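Local coordinates for Low molecular weight protein-tyrosine-phosphatase YfkJ (PDB 4ETM) that removes phosphate from phosphotyrosine-containing proteins as a low molecular weight protein tyrosine phosphatase and takes part in resistance to ethanol stress, at residues Ile19-Val24 and Glu161-Ser166; Ile38-Ala43 and Gly47-Ile52; Tyr101-Asp106 and Leu129-Asp134; Ala138-Pro143 and Glu150-Leu155. All blocks are in the same frame, centred on the assembly; numbering follows the deposited sequence.

Interaction 1. Residues Ile19-Val24 and Glu161-Ser166; sequences ISVLFV and EQLLAS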
loop_
_atom_site.group_PDB
_atom_site.type_symbol
_atom_site.label_atom_id
_atom_site.label_comp_id
_atom_site.label_asym_id
_atom_site.label_seq_id
_atom_site.Cartn_x
_atom_site.Cartn_y
_atom_site.Cartn_z
ATOM N N ILE A 19 20.903 -11.950 -11.203
ATOM C CA ILE A 19 19.594 -11.736 -10.594
ATOM C C ILE A 19 19.620 -10.365 -9.928
ATOM O O ILE A 19 20.564 -10.040 -9.219
ATOM C CB ILE A 19 19.287 -12.810 -9.529
ATOM C CG1 ILE A 19 19.282 -14.205 -10.166
ATOM C CG2 ILE A 19 17.959 -12.502 -8.795
ATOM C CD1 ILE A 19 19.595 -15.327 -9.194
ATOM N N SER A 20 18.600 -9.554 -10.168
ATOM C CA SER A 20 18.590 -8.216 -9.594
ATOM C C SER A 20 17.441 -8.029 -8.618
ATOM O O SER A 20 16.320 -8.491 -8.858
ATOM C CB SER A 20 18.526 -7.153 -10.687
ATOM O OG SER A 20 17.467 -7.436 -11.583
ATOM N N VAL A 21 17.739 -7.334 -7.525
ATOM C CA VAL A 21 16.799 -7.092 -6.440
ATOM C C VAL A 21 16.763 -5.593 -6.134
ATOM O O VAL A 21 17.796 -5.001 -5.855
ATOM C CB VAL A 21 17.236 -7.857 -5.174
ATOM C CG1 VAL A 21 16.260 -7.632 -4.041
ATOM C CG2 VAL A 21 17.374 -9.347 -5.477
ATOM N N LEU A 22 15.582 -4.986 -6.207
ATOM C CA LEU A 22 15.415 -3.575 -5.844
ATOM C C LEU A 22 14.627 -3.464 -4.549
ATOM O O LEU A 22 13.497 -3.937 -4.469
ATOM C CB LEU A 22 14.706 -2.801 -6.953
ATOM C CG LEU A 22 14.448 -1.345 -6.571
ATOM C CD1 LEU A 22 15.754 -0.589 -6.517
ATOM C CD2 LEU A 22 13.482 -0.695 -7.566
ATOM N N PHE A 23 15.250 -2.882 -3.524
ATOM C CA PHE A 23 14.578 -2.609 -2.254
ATOM C C PHE A 23 13.934 -1.240 -2.300
ATOM O O PHE A 23 14.541 -0.285 -2.764
ATOM C CB PHE A 23 15.539 -2.703 -1.076
ATOM C CG PHE A 23 16.096 -4.070 -0.868
ATOM C CD1 PHE A 23 15.362 -5.037 -0.198
ATOM C CD2 PHE A 23 17.348 -4.400 -1.362
ATOM C CE1 PHE A 23 15.872 -6.308 -0.007
ATOM C CE2 PHE A 23 17.871 -5.683 -1.171
ATOM C CZ PHE A 23 17.130 -6.635 -0.501
ATOM N N VAL A 24 12.687 -1.146 -1.865
ATOM C CA VAL A 24 11.965 0.116 -1.994
ATOM C C VAL A 24 11.299 0.535 -0.693
ATOM O O VAL A 24 10.568 -0.250 -0.059
ATOM C CB VAL A 24 10.888 0.049 -3.111
ATOM C CG1 VAL A 24 10.123 1.367 -3.223
ATOM C CG2 VAL A 24 11.511 -0.292 -4.456
ATOM N N GLU A 161 17.665 -12.280 5.328
ATOM C CA GLU A 161 18.070 -13.674 5.451
ATOM C C GLU A 161 17.083 -14.605 4.757
ATOM O O GLU A 161 17.481 -15.463 3.964
ATOM C CB GLU A 161 18.230 -14.062 6.927
ATOM C CG GLU A 161 19.481 -13.489 7.560
ATOM C CD GLU A 161 19.515 -13.653 9.064
ATOM O OE1 GLU A 161 18.748 -14.489 9.592
ATOM O OE2 GLU A 161 20.313 -12.940 9.713
ATOM N N GLN A 162 15.800 -14.442 5.063
ATOM C CA GLN A 162 14.760 -15.285 4.483
ATOM C C GLN A 162 14.620 -15.023 2.992
ATOM O O GLN A 162 14.450 -15.953 2.208
ATOM C CB GLN A 162 13.417 -15.030 5.169
ATOM C CG GLN A 162 13.415 -15.402 6.628
ATOM C CD GLN A 162 13.768 -16.847 6.822
ATOM O OE1 GLN A 162 13.448 -17.686 5.982
ATOM N NE2 GLN A 162 14.445 -17.151 7.923
ATOM N N LEU A 163 14.672 -13.747 2.612
ATOM C CA LEU A 163 14.592 -13.369 1.203
ATOM C C LEU A 163 15.687 -14.049 0.396
ATOM O O LEU A 163 15.405 -14.693 -0.612
ATOM C CB LEU A 163 14.715 -11.848 1.032
ATOM C CG LEU A 163 14.829 -11.398 -0.437
ATOM C CD1 LEU A 163 13.610 -11.797 -1.263
ATOM C CD2 LEU A 163 15.055 -9.891 -0.505
ATOM N N LEU A 164 16.932 -13.918 0.850
ATOM C CA LEU A 164 18.059 -14.569 0.176
ATOM C C LEU A 164 17.870 -16.088 0.052
ATOM O O LEU A 164 18.171 -16.664 -0.993
ATOM C CB LEU A 164 19.386 -14.230 0.863
ATOM C CG LEU A 164 20.657 -14.871 0.285
ATOM C CD1 LEU A 164 20.782 -14.626 -1.219
ATOM C CD2 LEU A 164 21.888 -14.338 1.013
ATOM N N ALA A 165 17.354 -16.726 1.100
ATOM C CA ALA A 165 17.112 -18.172 1.068
ATOM C C ALA A 165 16.044 -18.547 0.040
ATOM O O ALA A 165 16.161 -19.566 -0.649
ATOM C CB ALA A 165 16.722 -18.686 2.456
ATOM N N SER A 166 15.012 -17.711 -0.055
ATOM C CA SER A 166 13.908 -17.904 -0.991
ATOM C C SER A 166 14.425 -17.776 -2.423
ATOM O O SER A 166 14.066 -18.564 -3.299
ATOM C CB SER A 166 12.802 -16.874 -0.720
ATOM O OG SER A 166 11.793 -16.924 -1.712
#
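The ring of F23 has V21 CG1 on one face, 3.7 Å above its plane and offset toward the rim, while L163 CD2 comes in obliquely at the CE1-CZ side. F23 and L163 reach for each other from opposite directions, one off strand 19-25, the other off helix 149-170, and CD2 of L163 lies 3.7 Å from F23 CE1 and 3.9 Å from F23 CZ. L163 gets there with CG anti to its backbone N (chi1 172°), which carries the branched end out from the helix toward the sheet. The same methyl meets V21 more loosely, its CD2 being 4.4 Å from V21 CG1. L163 CD2 thus meets both V21 and F23 of the strand. Around them, F39 packs edge-to-face with F23, and I103 of the neighbouring strand 101-104 touches V21, F23 and L163. This is helix-on-sheet packing inside the alpha/beta core of the phosphatase, just before the nucleophile C25 at the end of the same strand. No hydrogen bond crosses between the two segments: methyl groups meet a ring in a buried contact, so it probably rests on dispersion and the hydrophobic effect.

Interaction 2. Residues Ile38-Ala43 and Gly47-Ile52; sequences IFRDLA and GLEGKI
A43 gives up the most surface here, and its carbonyl does the polar work: A43 O accepts from L48 N at 2.9 Å. Beside this bond the two side chains make a loose apolar contact, A43 CB lying 4.4 Å from L48 CB. G47, with positive phi (71°), is where the chain leaves helix 31-45, and two bonds back into the last turn make this exit a Schellman motif. The loop it starts leads into strand 52-58, an outermost strand of the parallel sheet within this chain, so the contact lies in the connection between helix and strand. I52, at the start of that strand, pushes CG2 against the edge of the F39 ring, in its plane and 3.6 Å from F39 CE2, the two side chains crossing at about a right angle. With CG anti to its backbone N (chi1 176°), F39 brings the CE2-CZ edge of its ring to this methyl, F39 CZ lying 3.8 Å from I52 CG2. On the exposed side E49 reaches back to the helix through a water, which donates to R40 O at 3.0 Å and to E49 OE2 at 2.8 Å. E49 OE2 makes no ion pair with R40, whose guanidinium is salt-bridged to E36 instead; the carboxylate meets only the aliphatic part, at R40 CG.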
loop_
_atom_site.group_PDB
_atom_site.type_symbol
_atom_site.label_atom_id
_atom_site.label_comp_id
_atom_site.label_asym_id
_atom_site.label_seq_id
_atom_site.Cartn_x
_atom_site.Cartn_y
_atom_site.Cartn_z
ATOM N N ILE A 38 22.674 -4.590 3.771
ATOM C CA ILE A 38 22.652 -5.836 4.531
ATOM C C ILE A 38 22.508 -7.037 3.610
ATOM O O ILE A 38 23.233 -8.020 3.738
ATOM C CB ILE A 38 21.512 -5.832 5.575
ATOM C CG1 ILE A 38 21.879 -4.910 6.734
ATOM C CG2 ILE A 38 21.236 -7.238 6.087
ATOM C CD1 ILE A 38 20.796 -4.825 7.799
ATOM N N PHE A 39 21.575 -6.948 2.670
ATOM C CA PHE A 39 21.342 -8.039 1.736
ATOM C C PHE A 39 22.579 -8.317 0.898
ATOM O O PHE A 39 22.918 -9.478 0.635
ATOM C CB PHE A 39 20.156 -7.712 0.833
ATOM C CG PHE A 39 19.902 -8.735 -0.208
ATOM C CD1 PHE A 39 19.093 -9.827 0.057
ATOM C CD2 PHE A 39 20.469 -8.612 -1.463
ATOM C CE1 PHE A 39 18.854 -10.770 -0.917
ATOM C CE2 PHE A 39 20.239 -9.557 -2.436
ATOM C CZ PHE A 39 19.424 -10.627 -2.165
ATOM N N ARG A 40 23.252 -7.253 0.468
ATOM C CA ARG A 40 24.479 -7.400 -0.315
ATOM C C ARG A 40 25.523 -8.158 0.492
ATOM O O ARG A 40 26.199 -9.044 -0.039
ATOM C CB ARG A 40 25.014 -6.032 -0.744
ATOM C CG ARG A 40 26.473 -6.042 -1.168
ATOM C CD ARG A 40 26.778 -4.968 -2.202
ATOM N NE ARG A 40 26.434 -3.633 -1.742
ATOM C CZ ARG A 40 25.495 -2.860 -2.283
ATOM N NH1 ARG A 40 24.795 -3.261 -3.336
ATOM N NH2 ARG A 40 25.273 -1.667 -1.773
ATOM N N ASP A 41 25.641 -7.814 1.771
ATOM C CA ASP A 41 26.583 -8.469 2.669
ATOM C C ASP A 41 26.278 -9.957 2.838
ATOM O O ASP A 41 27.190 -10.795 2.804
ATOM C CB ASP A 41 26.583 -7.774 4.034
ATOM C CG ASP A 41 27.640 -8.327 4.964
ATOM O OD1 ASP A 41 28.839 -8.099 4.689
ATOM O OD2 ASP A 41 27.276 -8.983 5.968
ATOM N N LEU A 42 25.004 -10.282 3.034
ATOM C CA LEU A 42 24.571 -11.671 3.143
ATOM C C LEU A 42 24.882 -12.463 1.876
ATOM O O LEU A 42 25.394 -13.577 1.955
ATOM C CB LEU A 42 23.082 -11.778 3.462
ATOM C CG LEU A 42 22.647 -11.255 4.832
ATOM C CD1 LEU A 42 21.169 -11.569 5.089
ATOM C CD2 LEU A 42 23.518 -11.848 5.921
ATOM N N ALA A 43 24.581 -11.883 0.712
ATOM C CA ALA A 43 24.873 -12.547 -0.560
ATOM C C ALA A 43 26.365 -12.839 -0.728
ATOM O O ALA A 43 26.752 -13.912 -1.208
ATOM C CB ALA A 43 24.370 -11.714 -1.735
ATOM N N GLY A 47 28.878 -16.309 -1.153
ATOM C CA GLY A 47 29.640 -16.386 -2.388
ATOM C C GLY A 47 28.767 -16.180 -3.614
ATOM O O GLY A 47 28.940 -16.850 -4.633
ATOM N N LEU A 48 27.820 -15.247 -3.522
ATOM C CA LEU A 48 26.899 -15.019 -4.627
ATOM C C LEU A 48 27.040 -13.637 -5.251
ATOM O O LEU A 48 26.150 -13.195 -5.987
ATOM C CB LEU A 48 25.456 -15.259 -4.178
ATOM C CG LEU A 48 25.159 -16.713 -3.798
ATOM C CD1 LEU A 48 23.848 -16.780 -3.052
ATOM C CD2 LEU A 48 25.117 -17.622 -5.023
ATOM N N GLU A 49 28.160 -12.966 -4.976
ATOM C CA GLU A 49 28.423 -11.641 -5.540
ATOM C C GLU A 49 28.378 -11.624 -7.065
ATOM O O GLU A 49 28.112 -10.589 -7.665
ATOM C CB GLU A 49 29.770 -11.080 -5.064
ATOM C CG GLU A 49 29.792 -10.635 -3.618
ATOM C CD GLU A 49 30.375 -9.236 -3.422
ATOM O OE1 GLU A 49 31.594 -9.057 -3.640
ATOM O OE2 GLU A 49 29.608 -8.317 -3.044
ATOM N N GLY A 50 28.638 -12.769 -7.686
ATOM C CA GLY A 50 28.659 -12.854 -9.134
ATOM C C GLY A 50 27.326 -13.247 -9.745
ATOM O O GLY A 50 27.213 -13.370 -10.969
ATOM N N LYS A 51 26.317 -13.448 -8.901
ATOM C CA LYS A 51 25.012 -13.909 -9.371
ATOM C C LYS A 51 23.859 -12.995 -8.972
ATOM O O LYS A 51 22.864 -12.893 -9.689
ATOM C CB LYS A 51 24.726 -15.324 -8.867
ATOM C CG LYS A 51 23.438 -15.923 -9.417
ATOM C CD LYS A 51 23.475 -15.999 -10.934
ATOM C CE LYS A 51 22.152 -16.458 -11.515
ATOM N NZ LYS A 51 22.270 -16.981 -12.906
ATOM N N ILE A 52 23.981 -12.342 -7.818
ATOM C CA ILE A 52 22.921 -11.461 -7.331
ATOM C C ILE A 52 23.395 -10.014 -7.163
ATOM O O ILE A 52 24.444 -9.763 -6.574
ATOM C CB ILE A 52 22.340 -11.968 -5.987
ATOM C CG1 ILE A 52 21.825 -13.397 -6.134
ATOM C CG2 ILE A 52 21.225 -11.057 -5.508
ATOM C CD1 ILE A 52 21.266 -13.969 -4.842
HETATM O O HOH W 1 27.019 -9.309 -2.931
#

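Interaction 3. Residues Tyr101-Asp106 and Leu129-Asp134; sequences YIIAMD and LDYVED
Strand 101-104 and the turn at 129-134 face each other without a direct hydrogen bond, Y131 directing its side chain at the strand and one water joining the backbones farther along. The tip of Y131 meets both Y101 and I103, two strand residues with I102 between them. Its OH lies at the edge of the Y101 ring, near the ring plane and 3.8 Å from Y101 CD1. I103 CD1 touches the Y131 ring obliquely, 3.8 Å from Y131 CE2, and is equally close to Y131 OH. I103 reaches that place with CG1 anti to its carbonyl carbon (chi1 -57°) and a further bend at chi2 (-52°), which swings CD1 round toward the tyrosine although the side chain does not set out in that direction. Strand 101-104 is an inner strand of the four-stranded parallel sheet, flanked by 19-25 and 125-127, and the chain from 129 onward leaves the last of these on its way to the loop that holds the proton donor D142. L163 and S166 of helix 149-170 also touch Y131, so the tyrosine is wedged between sheet and helix. Where the strand ends, water 2 donates to M105 O at 2.8 Å and accepts from L129 N at 3.0 Å, bridging the two backbones. The next residue, D106, caps the following helix through its side chain, with OD1 accepting from N109 N, and its OD2 forms a salt bridge with the active-site residue R31.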
loop_
_atom_site.group_PDB
_atom_site.type_symbol
_atom_site.label_atom_id
_atom_site.label_comp_id
_atom_site.label_asym_id
_atom_site.label_seq_id
_atom_site.Cartn_x
_atom_site.Cartn_y
_atom_site.Cartn_z
ATOM N N TYR A 101 13.231 -8.881 -8.762
ATOM C CA TYR A 101 12.474 -8.801 -7.514
ATOM C C TYR A 101 12.349 -7.350 -7.110
ATOM O O TYR A 101 13.332 -6.617 -7.118
ATOM C CB TYR A 101 13.205 -9.526 -6.385
ATOM C CG TYR A 101 13.264 -11.019 -6.553
ATOM C CD1 TYR A 101 12.337 -11.839 -5.929
ATOM C CD2 TYR A 101 14.253 -11.604 -7.313
ATOM C CE1 TYR A 101 12.381 -13.216 -6.083
ATOM C CE2 TYR A 101 14.309 -12.979 -7.473
ATOM C CZ TYR A 101 13.371 -13.773 -6.846
ATOM O OH TYR A 101 13.422 -15.142 -6.989
ATOM N N ILE A 102 11.146 -6.926 -6.755
ATOM C CA ILE A 102 11.005 -5.633 -6.117
ATOM C C ILE A 102 10.488 -5.858 -4.707
ATOM O O ILE A 102 9.409 -6.410 -4.527
ATOM C CB ILE A 102 10.097 -4.706 -6.930
ATOM C CG1 ILE A 102 10.678 -4.538 -8.348
ATOM C CG2 ILE A 102 9.923 -3.384 -6.194
ATOM C CD1 ILE A 102 9.968 -3.531 -9.205
ATOM N N ILE A 103 11.269 -5.427 -3.718
ATOM C CA ILE A 103 11.030 -5.766 -2.329
ATOM C C ILE A 103 10.719 -4.487 -1.549
ATOM O O ILE A 103 11.619 -3.691 -1.262
ATOM C CB ILE A 103 12.267 -6.470 -1.715
ATOM C CG1 ILE A 103 12.641 -7.725 -2.514
ATOM C CG2 ILE A 103 11.992 -6.849 -0.278
ATOM C CD1 ILE A 103 11.493 -8.686 -2.742
ATOM N N ALA A 104 9.436 -4.291 -1.240
ATOM C CA ALA A 104 8.953 -3.093 -0.526
ATOM C C ALA A 104 9.038 -3.257 0.971
ATOM O O ALA A 104 8.942 -4.367 1.468
ATOM C CB ALA A 104 7.533 -2.815 -0.911
ATOM N N MET A 105 9.168 -2.149 1.699
ATOM C CA MET A 105 9.268 -2.227 3.159
ATOM C C MET A 105 7.910 -2.342 3.851
ATOM O O MET A 105 7.814 -2.961 4.918
ATOM C CB MET A 105 10.059 -1.040 3.712
ATOM C CG MET A 105 11.488 -1.004 3.205
ATOM S SD MET A 105 12.395 -2.454 3.800
ATOM C CE MET A 105 13.046 -3.087 2.250
ATOM N N ASP A 106 6.881 -1.740 3.254
ATOM C CA ASP A 106 5.534 -1.797 3.817
ATOM C C ASP A 106 4.415 -1.753 2.777
ATOM O O ASP A 106 4.663 -1.641 1.558
ATOM C CB ASP A 106 5.335 -0.716 4.890
ATOM C CG ASP A 106 5.392 0.696 4.337
ATOM O OD1 ASP A 106 4.921 0.946 3.217
ATOM O OD2 ASP A 106 5.886 1.589 5.046
ATOM N N LEU A 129 8.946 -8.513 4.673
ATOM C CA LEU A 129 8.513 -9.448 5.710
ATOM C C LEU A 129 7.501 -10.509 5.237
ATOM O O LEU A 129 7.117 -11.388 6.015
ATOM C CB LEU A 129 8.007 -8.710 6.950
ATOM C CG LEU A 129 9.044 -7.791 7.592
ATOM C CD1 LEU A 129 8.428 -7.086 8.795
ATOM C CD2 LEU A 129 10.269 -8.607 7.994
ATOM N N ASP A 130 7.084 -10.436 3.969
ATOM C CA ASP A 130 6.302 -11.505 3.342
ATOM C C ASP A 130 7.165 -12.778 3.285
ATOM O O ASP A 130 6.651 -13.905 3.300
ATOM C CB ASP A 130 5.819 -11.111 1.922
ATOM C CG ASP A 130 4.735 -10.017 1.925
ATOM O OD1 ASP A 130 4.177 -9.696 2.997
ATOM O OD2 ASP A 130 4.424 -9.480 0.832
ATOM N N TYR A 131 8.486 -12.600 3.237
ATOM C CA TYR A 131 9.403 -13.738 3.173
ATOM C C TYR A 131 9.712 -14.370 4.528
ATOM O O TYR A 131 10.245 -15.477 4.595
ATOM C CB TYR A 131 10.702 -13.343 2.486
ATOM C CG TYR A 131 10.505 -13.010 1.031
ATOM C CD1 TYR A 131 10.627 -13.993 0.052
ATOM C CD2 TYR A 131 10.153 -11.729 0.639
ATOM C CE1 TYR A 131 10.441 -13.694 -1.282
ATOM C CE2 TYR A 131 9.966 -11.424 -0.682
ATOM C CZ TYR A 131 10.106 -12.405 -1.640
ATOM O OH TYR A 131 9.909 -12.089 -2.964
ATOM N N VAL A 132 9.402 -13.653 5.600
ATOM C CA VAL A 132 9.550 -14.198 6.938
ATOM C C VAL A 132 8.249 -14.909 7.263
ATOM O O VAL A 132 7.319 -14.313 7.803
ATOM C CB VAL A 132 9.820 -13.088 7.970
ATOM C CG1 VAL A 132 10.000 -13.678 9.367
ATOM C CG2 VAL A 132 11.039 -12.296 7.567
ATOM N N GLU A 133 8.172 -16.179 6.891
ATOM C CA GLU A 133 6.955 -16.938 7.089
ATOM C C GLU A 133 7.112 -17.788 8.337
ATOM O O GLU A 133 7.848 -18.776 8.331
ATOM C CB GLU A 133 6.658 -17.816 5.872
ATOM N N ASP A 134 6.431 -17.397 9.410
ATOM C CA ASP A 134 5.571 -16.222 9.404
ATOM C C ASP A 134 5.698 -15.486 10.722
ATOM O O ASP A 134 5.499 -16.068 11.787
ATOM C CB ASP A 134 4.108 -16.606 9.163
HETATM O O HOH W 2 7.848 -5.792 5.128
#

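Interaction 4. Residues Ala138-Pro143 and Glu150-Leu155; sequences ADVPDP and EEVCQL
V152 of helix 149-170 points at the loop 138-143, and its two branches part at CB to meet different residues. CG1, anti to the backbone N (chi1 168°), goes to V140, where it lies 4.0 Å from V140 CG1, the two side chains crossing at about a right angle. CG2 turns the other way, into the angle between P141 and P143: it is 3.3 Å from P141 O and 3.9 Å from P143 CD, with CB and CG of the P143 ring scarcely farther. One valine thus touches three of the four consecutive residues from V140 to P143. One turn on, L155 approaches the P141 ring at about a right angle and brings its CD1 to 3.5 Å from P141 CD. E151 comes to the same proline from the preceding position: extended beyond CG, it lays OE1 3.6 Å from P141 CG, a contact with ring carbons and not a hydrogen bond. Between the prolines the CA-CB bond of D142 points away from helix 149-170, and its OD1 caps the next helix by accepting from Y144 N. V140 O accepts from R31 NH1, and D139 OD1 pairs with R127. D142 is the proton donor and R31 an active-site residue, so this is the Asp-Pro loop characteristic of low molecular weight tyrosine phosphatases, backed by the C-terminal helix.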
loop_
_atom_site.group_PDB
_atom_site.type_symbol
_atom_site.label_atom_id
_atom_site.label_comp_id
_atom_site.label_asym_id
_atom_site.label_seq_id
_atom_site.Cartn_x
_atom_site.Cartn_y
_atom_site.Cartn_z
ATOM N N ALA A 138 4.194 -7.349 9.542
ATOM C CA ALA A 138 4.204 -7.477 8.093
ATOM C C ALA A 138 4.868 -6.260 7.466
ATOM O O ALA A 138 5.346 -6.308 6.333
ATOM C CB ALA A 138 2.786 -7.607 7.578
ATOM N N ASP A 139 4.887 -5.159 8.204
ATOM C CA ASP A 139 5.471 -3.923 7.698
ATOM C C ASP A 139 6.727 -3.548 8.465
ATOM O O ASP A 139 6.762 -3.650 9.687
ATOM C CB ASP A 139 4.455 -2.786 7.800
ATOM C CG ASP A 139 3.216 -3.041 6.970
ATOM O OD1 ASP A 139 3.362 -3.375 5.779
ATOM O OD2 ASP A 139 2.096 -2.932 7.518
ATOM N N VAL A 140 7.750 -3.089 7.755
ATOM C CA VAL A 140 8.892 -2.499 8.425
ATOM C C VAL A 140 8.552 -1.063 8.791
ATOM O O VAL A 140 8.298 -0.251 7.898
ATOM C CB VAL A 140 10.178 -2.547 7.570
ATOM C CG1 VAL A 140 11.345 -2.035 8.377
ATOM C CG2 VAL A 140 10.469 -3.974 7.117
ATOM N N PRO A 141 8.528 -0.744 10.098
ATOM C CA PRO A 141 8.193 0.637 10.473
ATOM C C PRO A 141 9.198 1.655 9.947
ATOM O O PRO A 141 10.386 1.352 9.804
ATOM C CB PRO A 141 8.203 0.612 12.011
ATOM C CG PRO A 141 8.177 -0.816 12.382
ATOM C CD PRO A 141 8.840 -1.567 11.277
ATOM N N ASP A 142 8.716 2.858 9.666
ATOM C CA ASP A 142 9.566 3.908 9.120
ATOM C C ASP A 142 10.212 4.675 10.261
ATOM O O ASP A 142 9.533 5.409 10.956
ATOM C CB ASP A 142 8.719 4.855 8.275
ATOM C CG ASP A 142 9.545 5.858 7.501
ATOM O OD1 ASP A 142 10.762 5.928 7.718
ATOM O OD2 ASP A 142 8.950 6.603 6.688
ATOM N N PRO A 143 11.531 4.524 10.435
ATOM C CA PRO A 143 12.256 5.151 11.544
ATOM C C PRO A 143 12.459 6.648 11.325
ATOM O O PRO A 143 12.816 7.357 12.265
ATOM C CB PRO A 143 13.587 4.401 11.548
ATOM C CG PRO A 143 13.794 4.053 10.144
ATOM C CD PRO A 143 12.435 3.766 9.550
ATOM N N GLU A 150 16.854 0.606 15.813
ATOM C CA GLU A 150 17.218 -0.713 16.312
ATOM C C GLU A 150 16.235 -1.792 15.856
ATOM O O GLU A 150 16.656 -2.861 15.406
ATOM C CB GLU A 150 17.331 -0.711 17.828
ATOM C CG GLU A 150 18.570 -0.020 18.344
ATOM C CD GLU A 150 19.790 -0.913 18.371
ATOM O OE1 GLU A 150 20.792 -0.543 19.020
ATOM O OE2 GLU A 150 19.746 -1.999 17.770
ATOM N N GLU A 151 14.932 -1.528 15.943
ATOM C CA GLU A 151 13.961 -2.565 15.601
ATOM C C GLU A 151 13.916 -2.759 14.082
ATOM O O GLU A 151 13.632 -3.857 13.608
ATOM C CB GLU A 151 12.572 -2.242 16.156
ATOM C CG GLU A 151 11.852 -1.124 15.437
ATOM C CD GLU A 151 10.425 -0.906 15.941
ATOM O OE1 GLU A 151 9.769 0.034 15.448
ATOM O OE2 GLU A 151 9.960 -1.669 16.817
ATOM N N VAL A 152 14.205 -1.690 13.339
ATOM C CA VAL A 152 14.274 -1.752 11.880
ATOM C C VAL A 152 15.458 -2.630 11.477
ATOM O O VAL A 152 15.332 -3.485 10.612
ATOM C CB VAL A 152 14.375 -0.343 11.255
ATOM C CG1 VAL A 152 14.729 -0.428 9.788
ATOM C CG2 VAL A 152 13.058 0.389 11.431
ATOM N N CYS A 153 16.607 -2.441 12.128
ATOM C CA CYS A 153 17.751 -3.318 11.893
ATOM C C CYS A 153 17.393 -4.794 12.109
ATOM O O CYS A 153 17.690 -5.645 11.262
ATOM C CB CYS A 153 18.911 -2.932 12.817
ATOM S SG CYS A 153 20.391 -3.970 12.648
ATOM N N GLN A 154 16.755 -5.098 13.235
ATOM C CA GLN A 154 16.410 -6.481 13.540
ATOM C C GLN A 154 15.493 -7.068 12.479
ATOM O O GLN A 154 15.725 -8.179 11.998
ATOM C CB GLN A 154 15.786 -6.618 14.935
ATOM C CG GLN A 154 16.812 -6.665 16.052
ATOM C CD GLN A 154 16.191 -6.659 17.442
ATOM O OE1 GLN A 154 14.967 -6.688 17.592
ATOM N NE2 GLN A 154 17.040 -6.616 18.466
ATOM N N LEU A 155 14.473 -6.306 12.107
ATOM C CA LEU A 155 13.511 -6.756 11.108
ATOM C C LEU A 155 14.158 -6.949 9.744
ATOM O O LEU A 155 13.887 -7.923 9.056
ATOM C CB LEU A 155 12.350 -5.768 11.015
ATOM C CG LEU A 155 11.432 -5.755 12.237
ATOM C CD1 LEU A 155 10.505 -4.568 12.168
ATOM C CD2 LEU A 155 10.638 -7.055 12.325
#

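How the interactions relate
From the N terminus, strand 19-25 comes first, and interaction 1 closes the longest loop only when helix 149-170 packs on it; the other three nest inside that loop, in series, with none crossing. Interaction 2 follows directly, closing the short loop from helix 31-45 into strand 52-58, and touches interaction 1 through I19 N and K51 O and through F23 and F39. Interaction 3 joins strand 101-104 to the chain beyond strand 125-127; its strand is hydrogen-bonded to 19-24. Interaction 4 brings the proton-donor loop back on helix 149-170, meeting interaction 3 where M105 O and V140 N pair. Interactions 1 and 4 share that helix, about 16 Å apart between centres.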